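HAD superfamily hydrolase (Brucella suis biovar 1, PDB 6NQ4) probably acts as a phosphatase of the haloacid dehalogenase superfamily, with its metal site on a Rossmann-like core covered by a second alpha/beta domain. Local coordinates at residues 190-195 against 269-274; 120-125 against 161-166; 70-75 against 222-227; 128-133 against 148-153. One frame throughout, in Å; residues are numbered along the deposited sequence.

Contact 1. Residues 190-195 against 269-274; sequences PRLIWC and VHAADY. With EDO (1,2-ethanediol), chain F.
Leu192 carries the contact with both of its methyl groups, each meeting a different part of segment 269-274. CD1 lies over one face of the Tyr274 ring, 4.1 Å from its centroid and 29° off the normal, a CH-pi contact in which the two side chains cross at about a right angle. Leu192 CD1 comes nearest Tyr274 CE2, at 3.7 Å. The other methyl, Leu192 CD2, rests 3.9 Å from Ala271 CB. The Leu192 and Val269 side chains slide past each other in opposite directions, with Leu192 CD2 4.0 Å from Val269 CG1. With CG anti to the carbonyl carbon (chi1 -71°), the leucine fork opens toward this apolar patch. The carbonyl oxygens of Val269 and His270 lie in the plane of the Tyr274 ring, at its edge.

Against these close methyl contacts, the partly exposed side of the strand is polar. Trp194 points its CB away from the loop, and its backbone N donates an almost straight bond (172°) to O2 of an ethanediol, 2.9 Å away. That molecule, probably from the crystallisation liquor, also bonds Asp155 O and Glu158 O. Arg191 forms salt bridges with Glu51 and Glu156.

The hairpin of strands 185-188 and 191-194 thus touches the core loop after strand 261-265, not far from the sodium ion. With no hydrogen bond between the two segments, their join depends on apolar burial and one CH-pi contact.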
loop_
_atom_site.group_PDB
_atom_site.type_symbol
_atom_site.label_atom_id
_atom_site.label_comp_id
_atom_site.label_asym_id
_atom_site.label_seq_id
_atom_site.Cartn_x
_atom_site.Cartn_y
_atom_site.Cartn_z
ATOM N N PRO A 190 -8.701 -16.361 1.716
ATOM C CA PRO A 190 -7.953 -17.193 2.665
ATOM C C PRO A 190 -6.486 -17.368 2.319
ATOM O O PRO A 190 -5.752 -17.939 3.136
ATOM C CB PRO A 190 -8.672 -18.549 2.559
ATOM C CG PRO A 190 -9.076 -18.598 1.108
ATOM C CD PRO A 190 -9.525 -17.174 0.806
ATOM N N ARG A 191 -6.048 -16.938 1.140
ATOM C CA ARG A 191 -4.692 -17.187 0.672
ATOM C C ARG A 191 -3.757 -16.036 1.053
ATOM O O ARG A 191 -4.190 -14.900 1.293
ATOM C CB ARG A 191 -4.693 -17.371 -0.855
ATOM C CG ARG A 191 -5.421 -18.642 -1.309
ATOM C CD ARG A 191 -5.364 -18.921 -2.827
ATOM N NE ARG A 191 -5.795 -17.784 -3.650
ATOM C CZ ARG A 191 -7.045 -17.343 -3.750
ATOM N NH1 ARG A 191 -8.031 -17.932 -3.080
ATOM N NH2 ARG A 191 -7.311 -16.298 -4.522
ATOM N N LEU A 192 -2.458 -16.339 1.099
ATOM C CA LEU A 192 -1.397 -15.333 1.146
ATOM C C LEU A 192 -0.681 -15.330 -0.196
ATOM O O LEU A 192 -0.337 -16.401 -0.724
ATOM C CB LEU A 192 -0.405 -15.603 2.286
ATOM C CG LEU A 192 -0.977 -15.342 3.682
ATOM C CD1 LEU A 192 -0.136 -15.994 4.771
ATOM C CD2 LEU A 192 -1.052 -13.850 3.894
ATOM N N ILE A 193 -0.491 -14.135 -0.755
ATOM C CA ILE A 193 0.014 -13.938 -2.106
ATOM C C ILE A 193 1.274 -13.085 -2.035
ATOM O O ILE A 193 1.290 -12.044 -1.366
ATOM C CB ILE A 193 -1.058 -13.211 -2.942
ATOM C CG1 ILE A 193 -2.384 -13.986 -2.934
ATOM C CG2 ILE A 193 -0.569 -12.964 -4.349
ATOM C CD1 ILE A 193 -2.311 -15.334 -3.606
ATOM N N TRP A 194 2.305 -13.484 -2.781
ATOM C CA TRP A 194 3.539 -12.712 -2.823
ATOM C C TRP A 194 3.334 -11.421 -3.609
ATOM O O TRP A 194 2.645 -11.414 -4.633
ATOM C CB TRP A 194 4.638 -13.525 -3.508
ATOM C CG TRP A 194 5.054 -14.717 -2.717
ATOM C CD1 TRP A 194 4.796 -16.026 -3.012
ATOM C CD2 TRP A 194 5.793 -14.714 -1.496
ATOM N NE1 TRP A 194 5.320 -16.838 -2.036
ATOM C CE2 TRP A 194 5.954 -16.062 -1.101
ATOM C CE3 TRP A 194 6.332 -13.708 -0.695
ATOM C CZ2 TRP A 194 6.627 -16.429 0.070
ATOM C CZ3 TRP A 194 7.004 -14.073 0.466
ATOM C CH2 TRP A 194 7.149 -15.422 0.836
ATOM N N CYS A 195 3.962 -10.343 -3.145
ATOM C CA CYS A 195 3.832 -9.025 -3.757
ATOM C C CYS A 195 5.181 -8.525 -4.261
ATOM O O CYS A 195 6.232 -9.128 -4.034
ATOM C CB CYS A 195 3.295 -8.021 -2.743
ATOM S SG CYS A 195 1.656 -8.374 -2.129
ATOM N N VAL A 269 -4.375 -9.936 9.601
ATOM C CA VAL A 269 -3.417 -10.936 9.144
ATOM C C VAL A 269 -1.994 -10.422 9.298
ATOM O O VAL A 269 -1.059 -11.207 9.510
ATOM C CB VAL A 269 -3.721 -11.342 7.688
ATOM C CG1 VAL A 269 -2.667 -12.297 7.156
ATOM C CG2 VAL A 269 -5.115 -11.948 7.582
ATOM N N HIS A 270 -1.791 -9.109 9.194
ATOM C CA HIS A 270 -0.440 -8.549 9.165
ATOM C C HIS A 270 0.357 -9.099 7.988
ATOM O O HIS A 270 1.559 -9.344 8.107
ATOM C CB HIS A 270 0.317 -8.740 10.488
ATOM C CG HIS A 270 -0.539 -8.598 11.703
ATOM N ND1 HIS A 270 -1.227 -7.444 12.005
ATOM C CD2 HIS A 270 -0.808 -9.470 12.703
ATOM C CE1 HIS A 270 -1.895 -7.612 13.134
ATOM N NE2 HIS A 270 -1.651 -8.834 13.580
ATOM N N ALA A 271 -0.322 -9.266 6.836
ATOM C CA ALA A 271 0.316 -9.875 5.670
ATOM C C ALA A 271 1.575 -9.122 5.255
ATOM O O ALA A 271 2.558 -9.733 4.824
ATOM C CB ALA A 271 -0.677 -9.971 4.509
ATOM N N ALA A 272 1.565 -7.788 5.360
ATOM C CA ALA A 272 2.734 -7.016 4.958
ATOM C C ALA A 272 3.952 -7.282 5.832
ATOM O O ALA A 272 5.074 -6.954 5.424
ATOM C CB ALA A 272 2.414 -5.513 4.973
ATOM N N ASP A 273 3.765 -7.872 7.014
ATOM C CA ASP A 273 4.849 -8.156 7.951
ATOM C C ASP A 273 5.423 -9.562 7.797
ATOM O O ASP A 273 6.342 -9.919 8.545
ATOM C CB ASP A 273 4.351 -8.002 9.395
ATOM C CG ASP A 273 4.024 -6.570 9.764
ATOM O OD1 ASP A 273 4.701 -5.643 9.259
ATOM O OD2 ASP A 273 3.099 -6.375 10.582
ATOM N N TYR A 274 4.891 -10.372 6.883
ATOM C CA TYR A 274 5.445 -11.699 6.635
ATOM C C TYR A 274 6.809 -11.582 5.960
ATOM O O TYR A 274 7.095 -10.621 5.241
ATOM C CB TYR A 274 4.488 -12.530 5.768
ATOM C CG TYR A 274 3.402 -13.259 6.547
ATOM C CD1 TYR A 274 2.369 -12.562 7.171
ATOM C CD2 TYR A 274 3.397 -14.654 6.637
ATOM C CE1 TYR A 274 1.372 -13.228 7.879
ATOM C CE2 TYR A 274 2.407 -15.331 7.352
ATOM C CZ TYR A 274 1.396 -14.611 7.965
ATOM O OH TYR A 274 0.408 -15.264 8.671
HETATM C C1 EDO F . 1.425 -18.263 -4.677
HETATM O O1 EDO F . 2.787 -18.711 -4.713
HETATM C C2 EDO F . 1.334 -17.053 -3.756
HETATM O O2 EDO F . 1.831 -15.865 -4.423
#

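Contact 2. Residues 120-125 against 161-166; sequences FHIGCE and EDYREL
Phe120 and Ile122, on one side of strand 118-122, meet Leu166 in the first turn of helix 164-172 and Tyr163 in the 3-10 segment just before it. Phe120 and Leu166 come from opposite directions, and Phe120 CE2 reaches Leu166 CD1 at 3.9 Å, the methyl standing oblique to the ring. Both residues hold CG anti to their backbone N (chi1 176° and 173°), which extends the two side chains toward each other. Ile122 divides its branches: CG2 passes 3.8 Å from Tyr163 CE1, also oblique to the ring, and CD1 comes within 4.2 Å of Leu166 CD2. The first shell is therefore wholly apolar.

The polar part of the second shell holds the tyrosine. Tyr163 OH is hydrogen-bonded to both Glu158 OE1 and Tyr153 N, so the far end of the ring is anchored while its CE1 side lies against the isoleucine. Beyond the strand end the chain folds back on itself: His121 NE2 donates to Cys124 O over 3.1 Å, approaching from 38° above the carbonyl plane. Gly123 N sits over one face of that imidazole, offset toward the rim.

Helix 164-172 follows strand 146-149 and leads to strand 177-179, which lies next to 146-149 in the parallel sheet, as in a beta-alpha-beta crossover. Ile122 also touches Val147 and Cys149 of strand 146-149, and Leu199 of helix 196-205 reaches both Ile122 and Tyr163.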
loop_
_atom_site.group_PDB
_atom_site.type_symbol
_atom_site.label_atom_id
_atom_site.label_comp_id
_atom_site.label_asym_id
_atom_site.label_seq_id
_atom_site.Cartn_x
_atom_site.Cartn_y
_atom_site.Cartn_z
ATOM N N PHE A 120 11.593 -2.345 -18.316
ATOM C CA PHE A 120 11.207 -3.747 -18.250
ATOM C C PHE A 120 10.188 -3.916 -17.125
ATOM O O PHE A 120 10.492 -3.635 -15.954
ATOM C CB PHE A 120 12.441 -4.611 -17.997
ATOM C CG PHE A 120 12.146 -6.069 -17.814
ATOM C CD1 PHE A 120 11.548 -6.818 -18.826
ATOM C CD2 PHE A 120 12.473 -6.698 -16.623
ATOM C CE1 PHE A 120 11.302 -8.182 -18.640
ATOM C CE2 PHE A 120 12.239 -8.056 -16.441
ATOM C CZ PHE A 120 11.652 -8.792 -17.444
ATOM N N HIS A 121 8.992 -4.374 -17.481
ATOM C CA HIS A 121 7.889 -4.543 -16.537
ATOM C C HIS A 121 7.928 -5.935 -15.914
ATOM O O HIS A 121 7.998 -6.941 -16.633
ATOM C CB HIS A 121 6.566 -4.358 -17.290
ATOM C CG HIS A 121 5.342 -4.654 -16.477
ATOM N ND1 HIS A 121 4.893 -3.823 -15.471
ATOM C CD2 HIS A 121 4.451 -5.674 -16.552
ATOM C CE1 HIS A 121 3.776 -4.318 -14.961
ATOM N NE2 HIS A 121 3.483 -5.438 -15.603
ATOM N N ILE A 122 7.861 -5.989 -14.585
ATOM C CA ILE A 122 7.647 -7.235 -13.857
ATOM C C ILE A 122 6.311 -7.073 -13.146
ATOM O O ILE A 122 6.184 -6.262 -12.220
ATOM C CB ILE A 122 8.768 -7.542 -12.854
ATOM C CG1 ILE A 122 10.135 -7.572 -13.542
ATOM C CG2 ILE A 122 8.491 -8.895 -12.179
ATOM C CD1 ILE A 122 11.304 -7.683 -12.561
ATOM N N GLY A 123 5.319 -7.836 -13.574
ATOM C CA GLY A 123 3.993 -7.767 -12.994
ATOM C C GLY A 123 2.970 -8.277 -13.985
ATOM O O GLY A 123 3.287 -8.627 -15.127
ATOM N N CYS A 124 1.719 -8.282 -13.540
ATOM C CA CYS A 124 0.678 -8.848 -14.388
ATOM C C CYS A 124 0.211 -7.842 -15.444
ATOM O O CYS A 124 0.620 -6.675 -15.464
ATOM C CB CYS A 124 -0.476 -9.376 -13.539
ATOM S SG CYS A 124 -1.426 -8.088 -12.746
ATOM N N GLU A 125 -0.666 -8.313 -16.339
ATOM C CA GLU A 125 -1.188 -7.458 -17.403
ATOM C C GLU A 125 -2.030 -6.311 -16.854
ATOM O O GLU A 125 -1.929 -5.179 -17.334
ATOM C CB GLU A 125 -2.008 -8.294 -18.375
ATOM C CG GLU A 125 -2.388 -7.542 -19.624
ATOM C CD GLU A 125 -3.159 -8.401 -20.595
ATOM O OE1 GLU A 125 -4.125 -7.886 -21.190
ATOM O OE2 GLU A 125 -2.804 -9.590 -20.756
ATOM N N GLU A 161 11.419 -17.420 -5.401
ATOM C CA GLU A 161 12.489 -18.276 -5.912
ATOM C C GLU A 161 12.481 -18.365 -7.437
ATOM O O GLU A 161 13.549 -18.466 -8.058
ATOM C CB GLU A 161 12.379 -19.670 -5.288
ATOM N N ASP A 162 11.300 -18.319 -8.059
ATOM C CA ASP A 162 11.219 -18.391 -9.513
ATOM C C ASP A 162 11.883 -17.201 -10.185
ATOM O O ASP A 162 12.147 -17.254 -11.394
ATOM C CB ASP A 162 9.761 -18.443 -9.980
ATOM C CG ASP A 162 9.042 -19.690 -9.519
ATOM O OD1 ASP A 162 7.857 -19.591 -9.143
ATOM O OD2 ASP A 162 9.667 -20.772 -9.532
ATOM N N TYR A 163 12.132 -16.119 -9.442
ATOM C CA TYR A 163 12.684 -14.889 -9.992
ATOM C C TYR A 163 14.175 -14.732 -9.747
ATOM O O TYR A 163 14.749 -13.729 -10.178
ATOM C CB TYR A 163 11.935 -13.682 -9.415
ATOM C CG TYR A 163 10.540 -13.586 -9.982
ATOM C CD1 TYR A 163 10.247 -12.683 -10.996
ATOM C CD2 TYR A 163 9.527 -14.438 -9.542
ATOM C CE1 TYR A 163 9.004 -12.627 -11.541
ATOM C CE2 TYR A 163 8.267 -14.387 -10.094
ATOM C CZ TYR A 163 8.013 -13.475 -11.094
ATOM O OH TYR A 163 6.766 -13.417 -11.657
ATOM N N ARG A 164 14.819 -15.703 -9.094
ATOM C CA ARG A 164 16.216 -15.536 -8.694
ATOM C C ARG A 164 17.111 -15.246 -9.895
ATOM O O ARG A 164 17.882 -14.279 -9.887
ATOM C CB ARG A 164 16.692 -16.784 -7.946
ATOM N N GLU A 165 17.001 -16.055 -10.950
ATOM C CA GLU A 165 17.884 -15.888 -12.102
ATOM C C GLU A 165 17.655 -14.552 -12.798
ATOM O O GLU A 165 18.616 -13.866 -13.161
ATOM C CB GLU A 165 17.709 -17.039 -13.088
ATOM C CG GLU A 165 18.313 -18.366 -12.620
ATOM C CD GLU A 165 18.329 -19.407 -13.729
ATOM O OE1 GLU A 165 18.680 -19.055 -14.880
ATOM O OE2 GLU A 165 17.979 -20.575 -13.456
ATOM N N LEU A 166 16.388 -14.164 -12.983
ATOM C CA LEU A 166 16.067 -12.882 -13.609
ATOM C C LEU A 166 16.615 -11.713 -12.792
ATOM O O LEU A 166 17.254 -10.806 -13.337
ATOM C CB LEU A 166 14.555 -12.754 -13.758
ATOM C CG LEU A 166 14.045 -11.392 -14.242
ATOM C CD1 LEU A 166 14.556 -11.054 -15.638
ATOM C CD2 LEU A 166 12.505 -11.376 -14.199
#

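Contact 3. Residues 70-75 against 222-227; sequences TIILVT and EAALRA. With PO4 (phosphate ion), chain G.
Ile72 and Val74 meet Ala224 and Ala227 through aliphatic carbons alone, with no flat group between them. The planar group of these segments, the guanidinium of Arg226, folds back along its own helix instead: one of its faces is turned to Glu222 O and Ala223 CA, both offset toward its rim.

At the interface, Ala224 CB is touched by two strand residues. Val74 CG2 meets it at 3.8 Å, and Ile72 CG2 approaches Ala224 CB at 4.1 Å. Further along the helix, Ile72 CD1 reaches Ala227 CB, also at 4.1 Å. Ile72 places CG2 anti to its backbone N and CG1 anti to its carbonyl carbon (chi1 -47°), and these two branches serve the two alanines. The axes approach to 9.3 Å, consistent with the small alanines facing the strand, and the two run nearly antiparallel, at 156°. Around them, Val228 and Ile231 pack on Ile72, and Phe40 of strand 38-41 touches both Val74 and Ala224.

At the C-terminal end of the strand the chemistry changes. Thr75 OG1 donates to O2 of a phosphate ion at 2.7 Å and is also hydrogen-bonded to Ser77 N; Asn76 N, Lys215 NZ and Trp44 N also bond the anion, which probably came from the crystallisation liquor. A helix packed on a parallel sheet, with a phosphate-binding threonine at the strand end, is consistent with the Rossmann-like core of HAD enzymes, and Thr75 probably corresponds to the motif II Ser/Thr.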
loop_
_atom_site.group_PDB
_atom_site.type_symbol
_atom_site.label_atom_id
_atom_site.label_comp_id
_atom_site.label_asym_id
_atom_site.label_seq_id
_atom_site.Cartn_x
_atom_site.Cartn_y
_atom_site.Cartn_z
ATOM N N THR A 70 -12.539 13.510 7.641
ATOM C CA THR A 70 -12.173 13.162 6.268
ATOM C C THR A 70 -11.442 11.819 6.257
ATOM O O THR A 70 -10.533 11.600 7.063
ATOM C CB THR A 70 -11.283 14.255 5.668
ATOM O OG1 THR A 70 -11.986 15.498 5.718
ATOM C CG2 THR A 70 -10.933 13.960 4.211
ATOM N N ILE A 71 -11.829 10.922 5.343
ATOM C CA ILE A 71 -11.245 9.581 5.258
ATOM C C ILE A 71 -10.446 9.469 3.964
ATOM O O ILE A 71 -11.013 9.529 2.867
ATOM C CB ILE A 71 -12.318 8.480 5.275
ATOM C CG1 ILE A 71 -13.212 8.566 6.514
ATOM C CG2 ILE A 71 -11.659 7.098 5.183
ATOM C CD1 ILE A 71 -12.494 8.491 7.818
ATOM N N ILE A 72 -9.142 9.257 4.088
ATOM C CA ILE A 72 -8.307 8.892 2.955
ATOM C C ILE A 72 -7.954 7.428 3.130
ATOM O O ILE A 72 -7.319 7.063 4.122
ATOM C CB ILE A 72 -7.017 9.729 2.886
ATOM C CG1 ILE A 72 -7.294 11.223 3.084
ATOM C CG2 ILE A 72 -6.266 9.439 1.570
ATOM C CD1 ILE A 72 -8.167 11.893 2.035
ATOM N N LEU A 73 -8.318 6.594 2.160
ATOM C CA LEU A 73 -7.836 5.220 2.178
ATOM C C LEU A 73 -6.447 5.212 1.550
ATOM O O LEU A 73 -6.265 5.719 0.438
ATOM C CB LEU A 73 -8.788 4.304 1.419
ATOM C CG LEU A 73 -10.215 4.275 1.976
ATOM C CD1 LEU A 73 -11.065 3.290 1.178
ATOM C CD2 LEU A 73 -10.193 3.909 3.449
ATOM N N VAL A 74 -5.456 4.707 2.275
ATOM C CA VAL A 74 -4.063 4.756 1.854
ATOM C C VAL A 74 -3.584 3.311 1.780
ATOM O O VAL A 74 -3.520 2.618 2.807
ATOM C CB VAL A 74 -3.211 5.578 2.836
ATOM C CG1 VAL A 74 -1.751 5.632 2.379
ATOM C CG2 VAL A 74 -3.788 7.005 3.004
ATOM N N THR A 75 -3.273 2.844 0.576
ATOM C CA THR A 75 -3.006 1.436 0.341
ATOM C C THR A 75 -1.743 1.257 -0.481
ATOM O O THR A 75 -1.437 2.063 -1.357
ATOM C CB THR A 75 -4.201 0.775 -0.408
ATOM O OG1 THR A 75 -3.870 -0.570 -0.771
ATOM C CG2 THR A 75 -4.571 1.535 -1.674
ATOM N N GLU A 222 2.739 12.137 2.046
ATOM C CA GLU A 222 2.610 13.504 1.556
ATOM C C GLU A 222 1.460 13.620 0.564
ATOM O O GLU A 222 0.743 14.628 0.545
ATOM C CB GLU A 222 3.938 13.971 0.954
ATOM C CG GLU A 222 4.999 14.256 2.018
ATOM C CD GLU A 222 6.368 14.559 1.444
ATOM O OE1 GLU A 222 6.637 14.172 0.288
ATOM O OE2 GLU A 222 7.181 15.189 2.159
ATOM N N ALA A 223 1.255 12.584 -0.258
ATOM C CA ALA A 223 0.133 12.604 -1.191
ATOM C C ALA A 223 -1.198 12.529 -0.453
ATOM O O ALA A 223 -2.152 13.240 -0.798
ATOM C CB ALA A 223 0.267 11.464 -2.194
ATOM N N ALA A 224 -1.275 11.695 0.591
ATOM C CA ALA A 224 -2.483 11.650 1.408
ATOM C C ALA A 224 -2.725 12.984 2.117
ATOM O O ALA A 224 -3.873 13.434 2.227
ATOM C CB ALA A 224 -2.391 10.502 2.423
ATOM N N LEU A 225 -1.657 13.631 2.602
ATOM C CA LEU A 225 -1.808 14.937 3.234
ATOM C C LEU A 225 -2.278 15.986 2.230
ATOM O O LEU A 225 -3.157 16.793 2.549
ATOM C CB LEU A 225 -0.500 15.353 3.911
ATOM C CG LEU A 225 -0.492 16.677 4.683
ATOM C CD1 LEU A 225 -1.568 16.642 5.750
ATOM C CD2 LEU A 225 0.885 16.931 5.292
ATOM N N ARG A 226 -1.729 15.985 1.007
ATOM C CA ARG A 226 -2.226 16.934 0.013
ATOM C C ARG A 226 -3.706 16.711 -0.259
ATOM O O ARG A 226 -4.465 17.670 -0.443
ATOM C CB ARG A 226 -1.433 16.842 -1.288
ATOM C CG ARG A 226 -0.046 17.444 -1.223
ATOM C CD ARG A 226 0.571 17.507 -2.604
ATOM N NE ARG A 226 0.804 16.198 -3.204
ATOM C CZ ARG A 226 1.886 15.455 -2.977
ATOM N NH1 ARG A 226 2.827 15.883 -2.145
ATOM N NH2 ARG A 226 2.035 14.296 -3.588
ATOM N N ALA A 227 -4.139 15.450 -0.260
ATOM C CA ALA A 227 -5.543 15.143 -0.507
ATOM C C ALA A 227 -6.437 15.694 0.600
ATOM O O ALA A 227 -7.459 16.327 0.313
ATOM C CB ALA A 227 -5.726 13.634 -0.701
HETATM P P PO4 G . -2.543 -2.383 2.028
HETATM O O1 PO4 G . -2.700 -3.074 3.382
HETATM O O2 PO4 G . -3.900 -1.989 1.473
HETATM O O3 PO4 G . -1.967 -3.553 1.209
HETATM O O4 PO4 G . -1.529 -1.268 2.106
#

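Contact 4. Residues 128-133 against 148-153; sequences LAIYDG and VCTGLY
In the alpha/beta domain built on the five-stranded parallel sheet, Ile130 and Tyr131 of the 3-10 turn after strand 118-122 cover the end of strand 146-149 at Val148 and the residue just after it, Thr150. The tightest approach is that of the Tyr131 hydroxyl, whose OH lies 3.2 Å from Val148 CB. Val148 CG1 stands oblique to the ring and is 4.0 Å from Tyr131 CE1. The same hydroxyl is hydrogen-bonded to His121 ND1, and the two rings meet with their planes at about 80°. This bond satisfies a buried polar atom and fixes the far end of the ring.

Ile130 and Thr150 reach toward each other tip to tip, Ile130 CG2 to Thr150 CG2 at 4.0 Å. That isoleucine methyl has a second role: it sits 3.6 Å above the Tyr131 ring plane, over the ring centre, wedged between its neighbour and the threonine. Thr150 turns its polar branch elsewhere. With OG1 between the backbone N and the carbonyl carbon (chi1 59°), the hydroxyl bonds Glu127 OE1 and, weakly, Ile122 O, while CG2 is left to face the isoleucine.

Ile112 of helix 104-114 touches Ile130, Tyr131 and Val148 together. Strand 146-149 runs between 118-122 and 177-179 in the sheet; Cys149 points away from the turn and packs on Ala196 and Leu199 of helix 196-205.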
loop_
_atom_site.group_PDB
_atom_site.type_symbol
_atom_site.label_atom_id
_atom_site.label_comp_id
_atom_site.label_asym_id
_atom_site.label_seq_id
_atom_site.Cartn_x
_atom_site.Cartn_y
_atom_site.Cartn_z
ATOM N N LEU A 128 -0.285 -3.085 -15.807
ATOM C CA LEU A 128 0.186 -2.115 -16.803
ATOM C C LEU A 128 -0.553 -0.777 -16.731
ATOM O O LEU A 128 -0.087 0.214 -17.317
ATOM C CB LEU A 128 0.034 -2.685 -18.219
ATOM C CG LEU A 128 0.855 -3.938 -18.534
ATOM C CD1 LEU A 128 0.468 -4.448 -19.933
ATOM C CD2 LEU A 128 2.331 -3.627 -18.448
ATOM N N ALA A 129 -1.691 -0.716 -16.037
ATOM C CA ALA A 129 -2.403 0.545 -15.856
ATOM C C ALA A 129 -1.534 1.642 -15.230
ATOM O O ALA A 129 -1.796 2.834 -15.460
ATOM C CB ALA A 129 -3.663 0.295 -15.023
ATOM N N ILE A 130 -0.500 1.271 -14.467
ATOM C CA ILE A 130 0.364 2.255 -13.824
ATOM C C ILE A 130 1.086 3.149 -14.834
ATOM O O ILE A 130 1.484 4.269 -14.490
ATOM C CB ILE A 130 1.365 1.538 -12.875
ATOM C CG1 ILE A 130 1.978 2.519 -11.862
ATOM C CG2 ILE A 130 2.435 0.791 -13.692
ATOM C CD1 ILE A 130 2.817 1.835 -10.776
ATOM N N TYR A 131 1.265 2.690 -16.077
ATOM C CA TYR A 131 2.009 3.460 -17.074
ATOM C C TYR A 131 1.142 4.399 -17.890
ATOM O O TYR A 131 1.685 5.147 -18.714
ATOM C CB TYR A 131 2.751 2.527 -18.048
ATOM C CG TYR A 131 3.615 1.517 -17.341
ATOM C CD1 TYR A 131 4.774 1.911 -16.674
ATOM C CD2 TYR A 131 3.267 0.173 -17.329
ATOM C CE1 TYR A 131 5.553 0.986 -15.990
ATOM C CE2 TYR A 131 4.043 -0.769 -16.649
ATOM C CZ TYR A 131 5.187 -0.353 -15.994
ATOM O OH TYR A 131 5.963 -1.267 -15.314
ATOM N N ASP A 132 -0.176 4.350 -17.726
ATOM C CA ASP A 132 -1.059 5.156 -18.563
ATOM C C ASP A 132 -0.699 6.631 -18.460
ATOM O O ASP A 132 -0.617 7.186 -17.362
ATOM C CB ASP A 132 -2.506 4.943 -18.127
ATOM C CG ASP A 132 -3.034 3.580 -18.511
ATOM O OD1 ASP A 132 -2.461 2.955 -19.430
ATOM O OD2 ASP A 132 -4.027 3.135 -17.897
ATOM N N GLY A 133 -0.473 7.259 -19.614
ATOM C CA GLY A 133 -0.173 8.676 -19.674
ATOM C C GLY A 133 1.268 9.043 -19.410
ATOM O O GLY A 133 1.618 10.226 -19.505
ATOM N N VAL A 148 10.517 -1.708 -13.582
ATOM C CA VAL A 148 9.389 -1.377 -12.714
ATOM C C VAL A 148 8.710 -2.673 -12.336
ATOM O O VAL A 148 8.301 -3.448 -13.213
ATOM C CB VAL A 148 8.406 -0.412 -13.389
ATOM C CG1 VAL A 148 7.204 -0.145 -12.481
ATOM C CG2 VAL A 148 9.112 0.909 -13.729
ATOM N N CYS A 149 8.593 -2.917 -11.039
ATOM C CA CYS A 149 7.984 -4.138 -10.538
ATOM C C CYS A 149 6.697 -3.774 -9.817
ATOM O O CYS A 149 6.721 -3.153 -8.744
ATOM C CB CYS A 149 8.946 -4.861 -9.605
ATOM S SG CYS A 149 8.262 -6.384 -8.923
ATOM N N THR A 150 5.575 -4.174 -10.404
ATOM C CA THR A 150 4.277 -4.014 -9.758
ATOM C C THR A 150 3.843 -5.266 -9.014
ATOM O O THR A 150 2.958 -5.176 -8.164
ATOM C CB THR A 150 3.200 -3.681 -10.795
ATOM O OG1 THR A 150 3.135 -4.738 -11.764
ATOM C CG2 THR A 150 3.495 -2.355 -11.486
ATOM N N GLY A 151 4.456 -6.417 -9.292
ATOM C CA GLY A 151 4.055 -7.673 -8.680
ATOM C C GLY A 151 4.693 -8.830 -9.426
ATOM O O GLY A 151 5.596 -8.635 -10.233
ATOM N N LEU A 152 4.212 -10.031 -9.152
ATOM C CA LEU A 152 4.694 -11.186 -9.901
ATOM C C LEU A 152 3.867 -11.342 -11.183
ATOM O O LEU A 152 2.724 -10.889 -11.265
ATOM C CB LEU A 152 4.617 -12.466 -9.048
ATOM C CG LEU A 152 5.689 -12.669 -7.967
ATOM C CD1 LEU A 152 5.694 -11.573 -6.895
ATOM C CD2 LEU A 152 5.499 -14.049 -7.338
ATOM N N TYR A 153 4.458 -11.987 -12.197
ATOM C CA TYR A 153 3.731 -12.217 -13.450
ATOM C C TYR A 153 2.467 -13.040 -13.233
ATOM O O TYR A 153 1.415 -12.746 -13.819
ATOM C CB TYR A 153 4.620 -12.900 -14.491
ATOM C CG TYR A 153 5.730 -12.016 -14.996
ATOM C CD1 TYR A 153 5.443 -10.845 -15.691
ATOM C CD2 TYR A 153 7.069 -12.341 -14.774
ATOM C CE1 TYR A 153 6.455 -10.019 -16.154
ATOM C CE2 TYR A 153 8.082 -11.523 -15.223
ATOM C CZ TYR A 153 7.778 -10.359 -15.912
ATOM O OH TYR A 153 8.809 -9.564 -16.356
#

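From the N terminus, strand 70-75 opens contact 3 in the core sheet. The chain then enters the second domain, where 120-125 opens contact 2. Contact 4 opens and closes within that span, joining 128-133 to 148-153, before 161-166 closes contact 2; the two touch through Tyr153 and share the five-stranded sheet. Segment 190-195 next opens contact 1. The chain returns to the core, 222-227 closes contact 3 around contacts 2 and 4, and 269-274 finally closes contact 1, which therefore crosses contact 3. Contacts 2 and 4 lie within one domain, contact 3 in the other, and contact 1 bridges the hairpin and the core.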